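Local structure of HicB3 antitoxin (Yersinia pestis, 4P78) at residues P4-K9 / D69-E74; P19-C24 / P55-P60. The protein acts as the antitoxin of the HicA3-HicB3 toxin-antitoxin system, binding the HicA3 toxin in a complex and so probably holding it inactive. All coordinates share one frame; numbering follows the deposited sequence.

Contact 1: residues P4-K9 / D69-E74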
# COMPACT_ATOMS: atom_id res chain seq x y z
N PRO A 4 -4.64 5.91 -2.40
CA PRO A 4 -4.50 4.50 -2.00
C PRO A 4 -5.38 3.61 -2.85
O PRO A 4 -6.50 4.02 -3.19
CB PRO A 4 -4.97 4.49 -0.56
CG PRO A 4 -5.93 5.65 -0.47
CD PRO A 4 -5.44 6.69 -1.43
N ILE A 5 -4.88 2.43 -3.20
CA ILE A 5 -5.72 1.38 -3.77
C ILE A 5 -5.52 0.10 -2.97
O ILE A 5 -4.46 -0.12 -2.39
CB ILE A 5 -5.40 1.12 -5.27
CG1 ILE A 5 -3.91 0.83 -5.47
CG2 ILE A 5 -5.87 2.30 -6.14
CD1 ILE A 5 -3.57 0.35 -6.88
N PHE A 6 -6.56 -0.73 -2.89
CA PHE A 6 -6.45 -2.05 -2.28
C PHE A 6 -6.41 -3.04 -3.43
O PHE A 6 -7.31 -3.02 -4.27
CB PHE A 6 -7.65 -2.37 -1.36
CG PHE A 6 -7.65 -1.63 -0.05
CD1 PHE A 6 -6.65 -0.74 0.28
CD2 PHE A 6 -8.68 -1.85 0.85
CE1 PHE A 6 -6.67 -0.08 1.49
CE2 PHE A 6 -8.70 -1.19 2.07
CZ PHE A 6 -7.70 -0.31 2.38
N ILE A 7 -5.38 -3.88 -3.50
CA ILE A 7 -5.36 -4.86 -4.57
C ILE A 7 -5.20 -6.30 -4.09
O ILE A 7 -4.65 -6.57 -3.02
CB ILE A 7 -4.27 -4.55 -5.62
CG1 ILE A 7 -2.88 -4.81 -5.07
CG2 ILE A 7 -4.39 -3.12 -6.13
CD1 ILE A 7 -1.81 -4.59 -6.11
N PHE A 8 -5.67 -7.21 -4.94
CA PHE A 8 -5.80 -8.62 -4.60
C PHE A 8 -5.33 -9.43 -5.78
O PHE A 8 -5.57 -9.07 -6.94
CB PHE A 8 -7.26 -8.96 -4.27
CG PHE A 8 -7.83 -8.11 -3.19
CD1 PHE A 8 -7.79 -8.53 -1.87
CD2 PHE A 8 -8.40 -6.88 -3.48
CE1 PHE A 8 -8.32 -7.74 -0.86
CE2 PHE A 8 -8.91 -6.09 -2.48
CZ PHE A 8 -8.87 -6.52 -1.16
N LYS A 9 -4.64 -10.53 -5.50
CA LYS A 9 -4.13 -11.40 -6.56
C LYS A 9 -5.25 -12.15 -7.29
O LYS A 9 -6.16 -12.66 -6.66
CB LYS A 9 -3.14 -12.40 -5.98
CG LYS A 9 -1.78 -12.36 -6.63
CD LYS A 9 -1.86 -12.81 -8.05
CE LYS A 9 -0.66 -12.34 -8.86
NZ LYS A 9 -0.91 -12.55 -10.32
N ASP A 69 -7.86 -0.76 8.44
CA ASP A 69 -8.92 -1.28 7.56
C ASP A 69 -8.89 -2.80 7.47
O ASP A 69 -7.97 -3.38 6.88
CB ASP A 69 -8.82 -0.66 6.15
CG ASP A 69 -10.12 -0.79 5.35
OD1 ASP A 69 -10.48 0.18 4.65
OD2 ASP A 69 -10.77 -1.85 5.41
N PRO A 70 -9.91 -3.44 8.04
CA PRO A 70 -10.00 -4.91 8.09
C PRO A 70 -10.03 -5.58 6.72
O PRO A 70 -9.71 -6.76 6.63
CB PRO A 70 -11.32 -5.15 8.83
CG PRO A 70 -12.10 -3.91 8.63
CD PRO A 70 -11.10 -2.80 8.61
N ARG A 71 -10.40 -4.84 5.68
CA ARG A 71 -10.49 -5.42 4.34
C ARG A 71 -9.12 -5.87 3.86
O ARG A 71 -9.00 -6.84 3.12
CB ARG A 71 -11.11 -4.43 3.35
CG ARG A 71 -12.57 -4.16 3.63
CD ARG A 71 -13.12 -3.07 2.73
NE ARG A 71 -12.54 -1.77 3.02
CZ ARG A 71 -12.90 -0.64 2.41
NH1 ARG A 71 -12.32 0.52 2.73
NH2 ARG A 71 -13.83 -0.68 1.47
N LEU A 72 -8.07 -5.19 4.31
CA LEU A 72 -6.73 -5.62 3.95
C LEU A 72 -6.43 -6.99 4.57
O LEU A 72 -6.00 -7.91 3.87
CB LEU A 72 -5.69 -4.58 4.39
CG LEU A 72 -5.72 -3.32 3.51
CD1 LEU A 72 -4.74 -2.26 4.01
CD2 LEU A 72 -5.49 -3.65 2.03
N LYS A 73 -6.69 -7.12 5.86
CA LYS A 73 -6.48 -8.37 6.58
C LYS A 73 -7.32 -9.54 6.03
O LYS A 73 -6.81 -10.65 5.85
CB LYS A 73 -6.78 -8.15 8.07
CG LYS A 73 -5.91 -7.05 8.72
CD LYS A 73 -6.78 -5.96 9.34
CE LYS A 73 -5.97 -4.82 9.98
NZ LYS A 73 -6.59 -4.39 11.28
N GLU A 74 -8.59 -9.28 5.75
CA GLU A 74 -9.55 -10.32 5.35
C GLU A 74 -9.19 -11.19 4.15
O GLU A 74 -9.42 -12.41 4.16
CB GLU A 74 -10.91 -9.67 5.04
CG GLU A 74 -11.69 -9.20 6.25
CD GLU A 74 -12.89 -8.36 5.84
OE1 GLU A 74 -13.52 -7.74 6.73
OE2 GLU A 74 -13.20 -8.32 4.62
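Leu72 lays a methyl group on the aromatic ring of Phe6, and this CH-pi contact leads the apolar part of the packing between strand 4-9 and helix 70-75. CD2 of Leu72 stands 3.6 Å from the centroid of the Phe6 ring and only 11° off its normal, over the centre of one face. The bond from CA to CB of Phe6 already points toward the helix; with CG anti to the carbonyl carbon (chi1 -73°) one ring face lies under Leu72 CD2.

Polar groups meet the edge of the same ring. Asp69 OD1 comes to 3.4 Å from Phe6 CE2, close to the ring plane, with the carboxylate turned 77° against the ring. Arg71 NE is a looser neighbour of that edge. Farther along the strand, the edge of the Phe8 ring faces the backbone carbonyl of Arg71.

Within the helix start, Arg71 grips the Asp69 carboxylate side-on. Arg71 NH1 donates to the syn lone pair of Asp69 OD1 at 2.7 Å, in the guanidinium plane, and Arg71 NE to Asp69 OD2 at 3.0 Å. OD2 also accepts from Arg71 N, so three bonds fix the carboxylate beside Phe6. Arg71 NH2 continues to Gln56 of the HicA3 toxin chain. Asp69 is thus the N-cap of a helix packed on a strand of the antiparallel sheet in this HicB-like fold.

Contact 2: residues P19-C24 / P55-P60; sequences PDIDGC and PLPSPP
Two irregular loops of the HicB-like fold meet here: the connection between strands 14-17 and 25-28, which includes a type II beta turn from Ile21 to Cys24, and the proline-rich linker 55-60 that leads from helix 31-52 to helix 63-67. No direct hydrogen bond joins them; the contact rests on proline packing and one bridging water. The backbones come nearest at Ile21 and Pro57, whose CA atoms are 5.8 Å apart.

The apolar part is Pro57 against Ile21. CG of the Pro57 ring lies 3.9 Å from Ile21 CG1, and Ile21 CG2 and CD1 approach the same ring carbon, so the proline meets both branches of the isoleucine. Ile21 places CG1 beside its backbone N (chi1 -43°) and CG2 beside its carbonyl carbon, which brings the two branches to the ring. The isoleucine also packs on Phe42 and His45 of helix 31-52, tying the linker's packing to the long helix.

Asp20 faces the linker with both backbone and side chain. The carbonyl O of Asp20 sits 3.3 Å from Pro57 CB. Asp20 OD2 lies 4.0 Å from Pro60 CA, a plain packing contact, while its hydrogen bond is to Tyr66 OH in helix 63-67. The turn itself is closed by Cys24 N donating to Ile21 O at 3.1 Å, with Gly23 at positive phi (96°); backbone hydrogen bonds from Gly23 reach the HicA3 toxin chain. Between the loops, water 1 donates to Asp20 O and accepts from Ser58 N, each at 3.0 Å.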
# COMPACT_ATOMS: atom_id res chain seq x y z
N PRO A 19 -10.19 2.37 -1.75
CA PRO A 19 -10.92 2.28 -0.48
C PRO A 19 -11.68 3.57 -0.13
O PRO A 19 -12.63 3.52 0.64
CB PRO A 19 -9.80 2.01 0.54
CG PRO A 19 -8.57 2.62 -0.08
CD PRO A 19 -8.73 2.32 -1.56
N ASP A 20 -11.28 4.70 -0.69
CA ASP A 20 -12.00 5.95 -0.45
C ASP A 20 -13.11 6.21 -1.47
O ASP A 20 -13.87 7.18 -1.35
CB ASP A 20 -11.04 7.13 -0.45
CG ASP A 20 -9.96 7.00 0.61
OD1 ASP A 20 -10.29 7.00 1.81
OD2 ASP A 20 -8.78 6.88 0.23
N ILE A 21 -13.20 5.37 -2.49
CA ILE A 21 -14.18 5.60 -3.53
C ILE A 21 -15.02 4.33 -3.70
O ILE A 21 -14.65 3.44 -4.47
CB ILE A 21 -13.50 6.01 -4.86
CG1 ILE A 21 -12.38 7.02 -4.57
CG2 ILE A 21 -14.51 6.58 -5.84
CD1 ILE A 21 -11.68 7.52 -5.81
N ASP A 22 -16.10 4.26 -2.93
CA ASP A 22 -17.01 3.12 -2.95
C ASP A 22 -17.51 2.85 -4.36
O ASP A 22 -18.11 3.74 -4.98
CB ASP A 22 -18.23 3.36 -2.04
CG ASP A 22 -17.92 3.13 -0.57
OD1 ASP A 22 -16.95 2.41 -0.24
OD2 ASP A 22 -18.69 3.67 0.25
N GLY A 23 -17.29 1.64 -4.84
CA GLY A 23 -17.81 1.18 -6.11
C GLY A 23 -16.83 1.32 -7.26
O GLY A 23 -17.12 0.91 -8.39
N CYS A 24 -15.66 1.90 -7.00
CA CYS A 24 -14.72 2.12 -8.09
C CYS A 24 -13.69 0.99 -8.17
O CYS A 24 -12.71 0.98 -7.41
CB CYS A 24 -14.01 3.46 -7.92
SG CYS A 24 -13.00 3.93 -9.34
N PRO A 55 -22.83 11.65 -3.83
CA PRO A 55 -21.68 12.18 -3.08
C PRO A 55 -20.34 11.90 -3.74
O PRO A 55 -20.10 10.79 -4.21
CB PRO A 55 -21.75 11.44 -1.75
CG PRO A 55 -23.13 10.96 -1.63
CD PRO A 55 -23.65 10.74 -3.02
N LEU A 56 -19.48 12.91 -3.77
CA LEU A 56 -18.12 12.77 -4.28
C LEU A 56 -17.18 12.39 -3.13
O LEU A 56 -17.36 12.86 -2.01
CB LEU A 56 -17.68 14.07 -4.95
CG LEU A 56 -18.40 14.39 -6.25
CD1 LEU A 56 -18.31 15.88 -6.56
CD2 LEU A 56 -17.77 13.54 -7.38
N PRO A 57 -16.18 11.53 -3.40
CA PRO A 57 -15.27 11.15 -2.33
C PRO A 57 -14.36 12.31 -1.92
O PRO A 57 -14.14 13.23 -2.70
CB PRO A 57 -14.46 10.02 -2.95
CG PRO A 57 -14.42 10.37 -4.40
CD PRO A 57 -15.80 10.90 -4.68
N SER A 58 -13.83 12.25 -0.70
CA SER A 58 -12.85 13.21 -0.23
C SER A 58 -11.44 12.68 -0.48
O SER A 58 -11.25 11.49 -0.71
CB SER A 58 -13.08 13.51 1.25
OG SER A 58 -13.47 12.34 1.93
N PRO A 59 -10.43 13.57 -0.44
CA PRO A 59 -9.04 13.15 -0.60
C PRO A 59 -8.64 12.08 0.42
O PRO A 59 -9.41 11.83 1.36
CB PRO A 59 -8.25 14.45 -0.38
CG PRO A 59 -9.21 15.52 -0.71
CD PRO A 59 -10.53 15.03 -0.25
N PRO A 60 -7.48 11.45 0.24
CA PRO A 60 -7.07 10.36 1.15
C PRO A 60 -6.97 10.78 2.61
O PRO A 60 -6.47 11.86 2.93
CB PRO A 60 -5.69 9.97 0.61
CG PRO A 60 -5.75 10.30 -0.84
CD PRO A 60 -6.58 11.56 -0.92
O HOH W 1 -13.66 9.52 0.49

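Along the sequence both segments of contact 2 fall between those of contact 1, and in space the two contacts have centres about 15 Å apart. Pro19 joins them: Pro19 CB lies 3.6 Å from Phe6 CZ and 3.7 Å from Arg71 NH1, so the start of the 19-24 loop packs beside the ring and the guanidinium group of contact 1. Next to it, Pro4 CG is 3.2 Å from Asp20 OD2, a packing contact. Strand 2-9 therefore meets both helix 70-75 and the 19-24 loop. Each contact also reaches the HicA3 toxin chain, contact 1 through Arg71 and contact 2 through Gly23, which places both at the antitoxin-toxin interface.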